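Local structure of AimR transcriptional regulator (Bacillus phage phi3T, 5ZVV) at residues Gln81-Ser86 with Gln111-Val116; Tyr117-Lys122 with Asn152-Tyr157. The protein activates transcription of the phage aimX locus as a homodimer, apparently promoting lytic growth until the arbitrium peptide turns it into an inactive monomer and lysogeny follows. All blocks are in the same frame, centred on the assembly; numbering follows the deposited sequence.

Contact 1. Residues Gln81-Ser86 with Gln111-Val116; sequences QSVEYS and QEWGKV
Trp-113 reaches from helix 108-124 to helix 77-88 and meets Val-83, Glu-84 and the backbone of Gln-81 with the benzo half of its indole. Its CB leaves the helix in the direction of 81-86 but is still too far away to touch it. The first torsion sends CG out beside the backbone N (chi1 -80°), and the second then turns the six-membered ring toward 81-86 while the five-membered ring with NE1 stays on the far side. CE3 is the first atom to make contact: it packs against Val-83 CG1 at 3.9 Å, with the methyl meeting the ring at its edge, in the ring plane. At the next atom, CZ3, two neighbours arrive at longer range. Glu-84 CB comes to it at 4.5 Å, again near the plane, and Gln-81 N lies 4.4 Å from CZ3 in an oblique position.

The valine methyl is ready for this because CG1 sits between the backbone N and the carbonyl carbon (chi1 85°), on the side facing the indole. Since a large ring does the bridging, the axes of 81-86 and 111-116 can stay 10.8 Å apart, running in the same direction at 19°. This spacing is consistent with an alpha-solenoid, as expected of the TPR clan; helix 92-103 comes between the two in sequence, and its Ile-98 and Leu-102 also pack on Val-83. Ile-185 of helix 184-203 touches the same indole.

The polar ends turn to other partners. Gln-81 bonds to Asn-45 and to the backbone of Leu-46, while Glu-84 takes Ser-188 and a salt bridge to Arg-192. What joins the two segments, through residues that are all buried, is therefore dispersion and hydrophobic burial around one indole edge, with no hydrogen bond between them.

Contact 2. Residues Tyr117-Lys122 with Asn152-Tyr157; sequences YSLHRK and NAMLMY
Met-154, a selenomethionine introduced by labelling, lies across the flank of His-120, the two side chains sliding past each other in opposite directions. Its CG is tucked between the backbone N and the carbonyl carbon (chi1 75°), and beyond it the chain runs extended towards helix 108-124. CB of Met-154 is 3.7 Å from His-120 ND1, approaching the imidazole obliquely. SE then packs on His-120 CB at 3.9 Å, and the terminal CE finishes against Leu-119 CB, also at 3.9 Å. One unbranched chain thus packs against two consecutive residues, Leu-119 and His-120.

His-120 also meets a second aromatic ring. Its CE1 touches Tyr-157 CD2 at 3.9 Å, and the ring planes stand at 50°, an oblique pairing. A water in the imidazole plane, 2.9 Å from His-120 ND1, donates to Met-154 O, although the 2.5 Å modelled between water and that carbonyl oxygen is doubtfully short. The same oxygen receives a weak bond from Tyr-157 N, in a helix kinked near Asn-152 and Leu-155.

The segments run almost parallel, at 8°, with the CA atoms of His-120 and Met-154 closest at 6.1 Å. Helix 130-139 lies between them in sequence, and two same-direction helices with one between are consistent with the TPR-clan repeat. Phe-150 meets the His-120 ring edge-to-face, and Leu-155 packs on Asn-131 of the second subunit, so 152-157 also touches the dimer partner there.

NE2 is weakly bonded to Asp-87, which, with the water at ND1 if correctly placed, should limit the ring's rotation. No direct hydrogen bond forms between the segments; the contact is mainly apolar packing, to which that water would add one polar bridge.

Helix 108-124 serves both contacts: its 111-116 turns face helix 77-88, and the following 117-122 turns face helix 145-161. The centres are 11 Å apart, and the contacts touch directly. Tyr-117 OH lies 2.6 Å from Glu-84 OE1, a probable hydrogen bond, and Tyr-117 CE1 packs on Val-83 CG1 at 3.8 Å. Val-116 O, at the end of contact 1, is 3.7 Å from the selenium of Met-154 in contact 2. Arg-192 of helix 184-203 ties them again, its NE pairing with Glu-84 and its NH1 with Tyr-157 OH. Together they link three helices whose segments run in similar directions.

Contact 1. Residues Gln81-Ser86 with Gln111-Val116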
loop_
_atom_site.group_PDB
_atom_site.type_symbol
_atom_site.label_atom_id
_atom_site.label_comp_id
_atom_site.label_asym_id
_atom_site.label_seq_id
_atom_site.Cartn_x
_atom_site.Cartn_y
_atom_site.Cartn_z
ATOM N N GLN A 81 1.713 -9.662 30.575
ATOM C CA GLN A 81 0.620 -10.543 30.179
ATOM C C GLN A 81 -0.724 -9.855 30.366
ATOM O O GLN A 81 -1.610 -9.959 29.508
ATOM C CB GLN A 81 0.672 -11.842 30.986
ATOM C CG GLN A 81 1.896 -12.693 30.720
ATOM C CD GLN A 81 1.935 -13.949 31.571
ATOM O OE1 GLN A 81 1.608 -13.919 32.756
ATOM N NE2 GLN A 81 2.331 -15.062 30.966
ATOM N N SER A 82 -0.882 -9.123 31.471
ATOM C CA SER A 82 -2.154 -8.465 31.745
ATOM C C SER A 82 -2.459 -7.394 30.707
ATOM O O SER A 82 -3.617 -7.222 30.314
ATOM C CB SER A 82 -2.152 -7.864 33.150
ATOM O OG SER A 82 -1.586 -6.568 33.157
ATOM N N VAL A 83 -1.439 -6.665 30.240
ATOM C CA VAL A 83 -1.717 -5.640 29.237
ATOM C C VAL A 83 -2.122 -6.288 27.918
ATOM O O VAL A 83 -3.009 -5.782 27.214
ATOM C CB VAL A 83 -0.527 -4.670 29.067
ATOM C CG1 VAL A 83 0.524 -5.204 28.102
ATOM C CG2 VAL A 83 -1.028 -3.309 28.597
ATOM N N GLU A 84 -1.519 -7.436 27.580
ATOM C CA GLU A 84 -1.911 -8.100 26.339
ATOM C C GLU A 84 -3.328 -8.658 26.429
ATOM O O GLU A 84 -4.130 -8.499 25.497
ATOM C CB GLU A 84 -0.918 -9.208 25.978
ATOM C CG GLU A 84 -1.441 -10.208 24.936
ATOM C CD GLU A 84 -1.842 -9.569 23.607
ATOM O OE1 GLU A 84 -1.503 -8.392 23.357
ATOM O OE2 GLU A 84 -2.502 -10.256 22.799
ATOM N N TYR A 85 -3.657 -9.322 27.539
ATOM C CA TYR A 85 -5.009 -9.849 27.703
ATOM C C TYR A 85 -6.039 -8.725 27.723
ATOM O O TYR A 85 -7.120 -8.850 27.135
ATOM C CB TYR A 85 -5.097 -10.684 28.982
ATOM C CG TYR A 85 -6.332 -11.552 29.066
ATOM C CD1 TYR A 85 -6.469 -12.678 28.263
ATOM C CD2 TYR A 85 -7.355 -11.254 29.955
ATOM C CE1 TYR A 85 -7.593 -13.477 28.338
ATOM C CE2 TYR A 85 -8.484 -12.046 30.039
ATOM C CZ TYR A 85 -8.597 -13.156 29.229
ATOM O OH TYR A 85 -9.720 -13.947 29.309
ATOM N N SER A 86 -5.717 -7.614 28.386
ATOM C CA SER A 86 -6.647 -6.491 28.430
ATOM C C SER A 86 -6.875 -5.916 27.040
ATOM O O SER A 86 -8.016 -5.639 26.654
ATOM C CB SER A 86 -6.125 -5.414 29.381
ATOM O OG SER A 86 -7.069 -4.368 29.536
ATOM N N GLN A 111 8.775 -1.144 30.939
ATOM C CA GLN A 111 8.712 0.148 30.261
ATOM C C GLN A 111 8.584 -0.028 28.755
ATOM O O GLN A 111 7.838 0.704 28.095
ATOM C CB GLN A 111 9.952 0.979 30.585
ATOM C CG GLN A 111 10.106 1.355 32.042
ATOM C CD GLN A 111 11.375 2.146 32.297
ATOM O OE1 GLN A 111 12.062 2.558 31.359
ATOM N NE2 GLN A 111 11.695 2.359 33.569
ATOM N N GLU A 112 9.308 -0.998 28.196
ATOM C CA GLU A 112 9.263 -1.247 26.762
ATOM C C GLU A 112 7.875 -1.702 26.329
ATOM O O GLU A 112 7.317 -1.193 25.346
ATOM C CB GLU A 112 10.327 -2.283 26.405
ATOM C CG GLU A 112 10.201 -2.915 25.040
ATOM C CD GLU A 112 11.294 -3.934 24.799
ATOM O OE1 GLU A 112 12.437 -3.684 25.235
ATOM O OE2 GLU A 112 11.009 -4.990 24.197
ATOM N N TRP A 113 7.298 -2.663 27.057
ATOM C CA TRP A 113 5.928 -3.085 26.780
ATOM C C TRP A 113 4.963 -1.912 26.878
ATOM O O TRP A 113 4.075 -1.752 26.033
ATOM C CB TRP A 113 5.509 -4.187 27.751
ATOM C CG TRP A 113 6.001 -5.549 27.385
ATOM C CD1 TRP A 113 7.301 -5.952 27.277
ATOM C CD2 TRP A 113 5.197 -6.700 27.102
ATOM N NE1 TRP A 113 7.356 -7.281 26.934
ATOM C CE2 TRP A 113 6.078 -7.764 26.821
ATOM C CE3 TRP A 113 3.818 -6.934 27.052
ATOM C CZ2 TRP A 113 5.625 -9.044 26.497
ATOM C CZ3 TRP A 113 3.370 -8.204 26.734
ATOM C CH2 TRP A 113 4.273 -9.245 26.458
ATOM N N GLY A 114 5.126 -1.080 27.907
ATOM C CA GLY A 114 4.235 0.054 28.076
ATOM C C GLY A 114 4.333 1.043 26.934
ATOM O O GLY A 114 3.326 1.605 26.499
ATOM N N LYS A 115 5.546 1.264 26.426
ATOM C CA LYS A 115 5.723 2.213 25.333
ATOM C C LYS A 115 5.177 1.658 24.026
ATOM O O LYS A 115 4.550 2.388 23.249
ATOM C CB LYS A 115 7.200 2.583 25.198
ATOM C CG LYS A 115 7.691 3.505 26.307
ATOM C CD LYS A 115 9.144 3.242 26.675
ATOM C CE LYS A 115 10.093 3.602 25.549
ATOM N NZ LYS A 115 11.508 3.311 25.915
ATOM N N VAL A 116 5.389 0.364 23.771
ATOM C CA VAL A 116 4.893 -0.232 22.533
ATOM C C VAL A 116 3.370 -0.274 22.535
ATOM O O VAL A 116 2.724 0.090 21.546
ATOM C CB VAL A 116 5.501 -1.629 22.321
ATOM C CG1 VAL A 116 4.869 -2.304 21.114
ATOM C CG2 VAL A 116 7.004 -1.524 22.138
#

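Contact 2. Residues Tyr117-Lys122 with Asn152-Tyr157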
loop_
_atom_site.group_PDB
_atom_site.type_symbol
_atom_site.label_atom_id
_atom_site.label_comp_id
_atom_site.label_asym_id
_atom_site.label_seq_id
_atom_site.Cartn_x
_atom_site.Cartn_y
_atom_site.Cartn_z
ATOM N N TYR A 117 2.770 -0.713 23.645
ATOM C CA TYR A 117 1.313 -0.730 23.719
ATOM C C TYR A 117 0.739 0.680 23.744
ATOM O O TYR A 117 -0.380 0.902 23.266
ATOM C CB TYR A 117 0.850 -1.523 24.939
ATOM C CG TYR A 117 0.803 -3.012 24.684
ATOM C CD1 TYR A 117 1.951 -3.790 24.767
ATOM C CD2 TYR A 117 -0.388 -3.637 24.343
ATOM C CE1 TYR A 117 1.911 -5.151 24.525
ATOM C CE2 TYR A 117 -0.438 -4.997 24.099
ATOM C CZ TYR A 117 0.713 -5.747 24.190
ATOM O OH TYR A 117 0.661 -7.098 23.951
ATOM N N SER A 118 1.484 1.641 24.290
ATOM C CA SER A 118 1.058 3.033 24.209
ATOM C C SER A 118 1.001 3.496 22.759
ATOM O O SER A 118 0.036 4.155 22.348
ATOM C CB SER A 118 1.999 3.918 25.025
ATOM O OG SER A 118 1.538 5.255 25.049
ATOM N N LEU A 119 2.023 3.154 21.964
ATOM C CA LEU A 119 1.984 3.461 20.537
ATOM C C LEU A 119 0.812 2.767 19.857
ATOM O O LEU A 119 0.117 3.371 19.032
ATOM C CB LEU A 119 3.298 3.055 19.869
ATOM C CG LEU A 119 4.563 3.816 20.267
ATOM C CD1 LEU A 119 5.759 3.270 19.510
ATOM C CD2 LEU A 119 4.398 5.301 20.006
ATOM N N HIS A 120 0.590 1.493 20.189
ATOM C CA HIS A 120 -0.542 0.740 19.653
ATOM C C HIS A 120 -1.857 1.471 19.908
ATOM O O HIS A 120 -2.691 1.624 19.005
ATOM C CB HIS A 120 -0.554 -0.654 20.286
ATOM C CG HIS A 120 -1.759 -1.476 19.950
ATOM N ND1 HIS A 120 -2.189 -1.674 18.657
ATOM C CD2 HIS A 120 -2.607 -2.174 20.741
ATOM C CE1 HIS A 120 -3.260 -2.447 18.665
ATOM N NE2 HIS A 120 -3.535 -2.765 19.916
ATOM N N ARG A 121 -2.041 1.947 21.140
ATOM C CA ARG A 121 -3.281 2.620 21.511
ATOM C C ARG A 121 -3.401 3.980 20.837
ATOM O O ARG A 121 -4.500 4.384 20.437
ATOM C CB ARG A 121 -3.356 2.756 23.030
ATOM C CG ARG A 121 -3.590 1.431 23.731
ATOM C CD ARG A 121 -4.987 0.925 23.435
ATOM N NE ARG A 121 -5.992 1.776 24.061
ATOM C CZ ARG A 121 -7.192 2.024 23.548
ATOM N NH1 ARG A 121 -7.545 1.495 22.385
ATOM N NH2 ARG A 121 -8.036 2.815 24.194
ATOM N N LYS A 122 -2.287 4.704 20.707
ATOM C CA LYS A 122 -2.324 5.968 19.981
ATOM C C LYS A 122 -2.676 5.755 18.515
ATOM O O LYS A 122 -3.322 6.611 17.899
ATOM C CB LYS A 122 -0.985 6.693 20.114
ATOM C CG LYS A 122 -0.722 7.245 21.505
ATOM C CD LYS A 122 0.640 7.914 21.585
ATOM C CE LYS A 122 0.911 8.441 22.982
ATOM N NZ LYS A 122 2.277 9.021 23.099
ATOM N N ASN A 152 5.565 -4.818 15.281
ATOM C CA ASN A 152 5.253 -5.018 13.873
ATOM C C ASN A 152 3.819 -5.480 13.652
ATOM O O ASN A 152 3.136 -4.961 12.762
ATOM C CB ASN A 152 6.229 -6.022 13.255
ATOM C CG ASN A 152 7.604 -5.426 13.034
ATOM O OD1 ASN A 152 7.807 -4.644 12.107
ATOM N ND2 ASN A 152 8.554 -5.784 13.890
ATOM N N ALA A 153 3.342 -6.429 14.463
ATOM C CA ALA A 153 1.977 -6.925 14.309
ATOM C C ALA A 153 0.946 -5.820 14.507
ATOM O O ALA A 153 -0.106 -5.829 13.858
ATOM C CB ALA A 153 1.724 -8.070 15.290
HETATM N N MSE A 154 1.231 -4.862 15.384
HETATM C CA MSE A 154 0.309 -3.763 15.657
HETATM C C MSE A 154 0.117 -2.876 14.436
HETATM O O MSE A 154 -0.899 -2.195 14.308
HETATM C CB MSE A 154 0.809 -2.922 16.832
HETATM C CG MSE A 154 1.977 -2.019 16.485
HETATM SE SE MSE A 154 2.613 -1.025 18.033
HETATM C CE MSE A 154 3.766 0.277 17.139
ATOM N N LEU A 155 1.113 -2.874 13.546
ATOM C CA LEU A 155 1.011 -2.072 12.334
ATOM C C LEU A 155 -0.090 -2.590 11.422
ATOM O O LEU A 155 -0.647 -1.826 10.628
ATOM C CB LEU A 155 2.350 -2.059 11.595
ATOM C CG LEU A 155 3.531 -1.401 12.304
ATOM C CD1 LEU A 155 4.762 -1.404 11.408
ATOM C CD2 LEU A 155 3.189 0.022 12.739
HETATM N N MSE A 156 -0.424 -3.872 11.529
HETATM C CA MSE A 156 -1.442 -4.487 10.682
HETATM C C MSE A 156 -2.831 -3.933 10.966
HETATM O O MSE A 156 -3.653 -3.823 10.056
HETATM C CB MSE A 156 -1.441 -6.006 10.864
HETATM C CG MSE A 156 -0.153 -6.677 10.443
HETATM SE SE MSE A 156 -0.219 -8.608 10.684
HETATM C CE MSE A 156 -1.582 -9.038 9.350
ATOM N N TYR A 157 -3.094 -3.595 12.232
ATOM C CA TYR A 157 -4.378 -2.994 12.573
ATOM C C TYR A 157 -4.528 -1.623 11.926
ATOM O O TYR A 157 -5.590 -1.301 11.380
ATOM C CB TYR A 157 -4.536 -2.893 14.090
ATOM C CG TYR A 157 -4.637 -4.234 14.786
ATOM C CD1 TYR A 157 -5.783 -5.008 14.679
ATOM C CD2 TYR A 157 -3.587 -4.720 15.554
ATOM C CE1 TYR A 157 -5.878 -6.235 15.312
ATOM C CE2 TYR A 157 -3.672 -5.943 16.190
ATOM C CZ TYR A 157 -4.821 -6.696 16.066
ATOM O OH TYR A 157 -4.912 -7.913 16.699
HETATM O O HOH W 1 -2.062 -0.654 15.971
#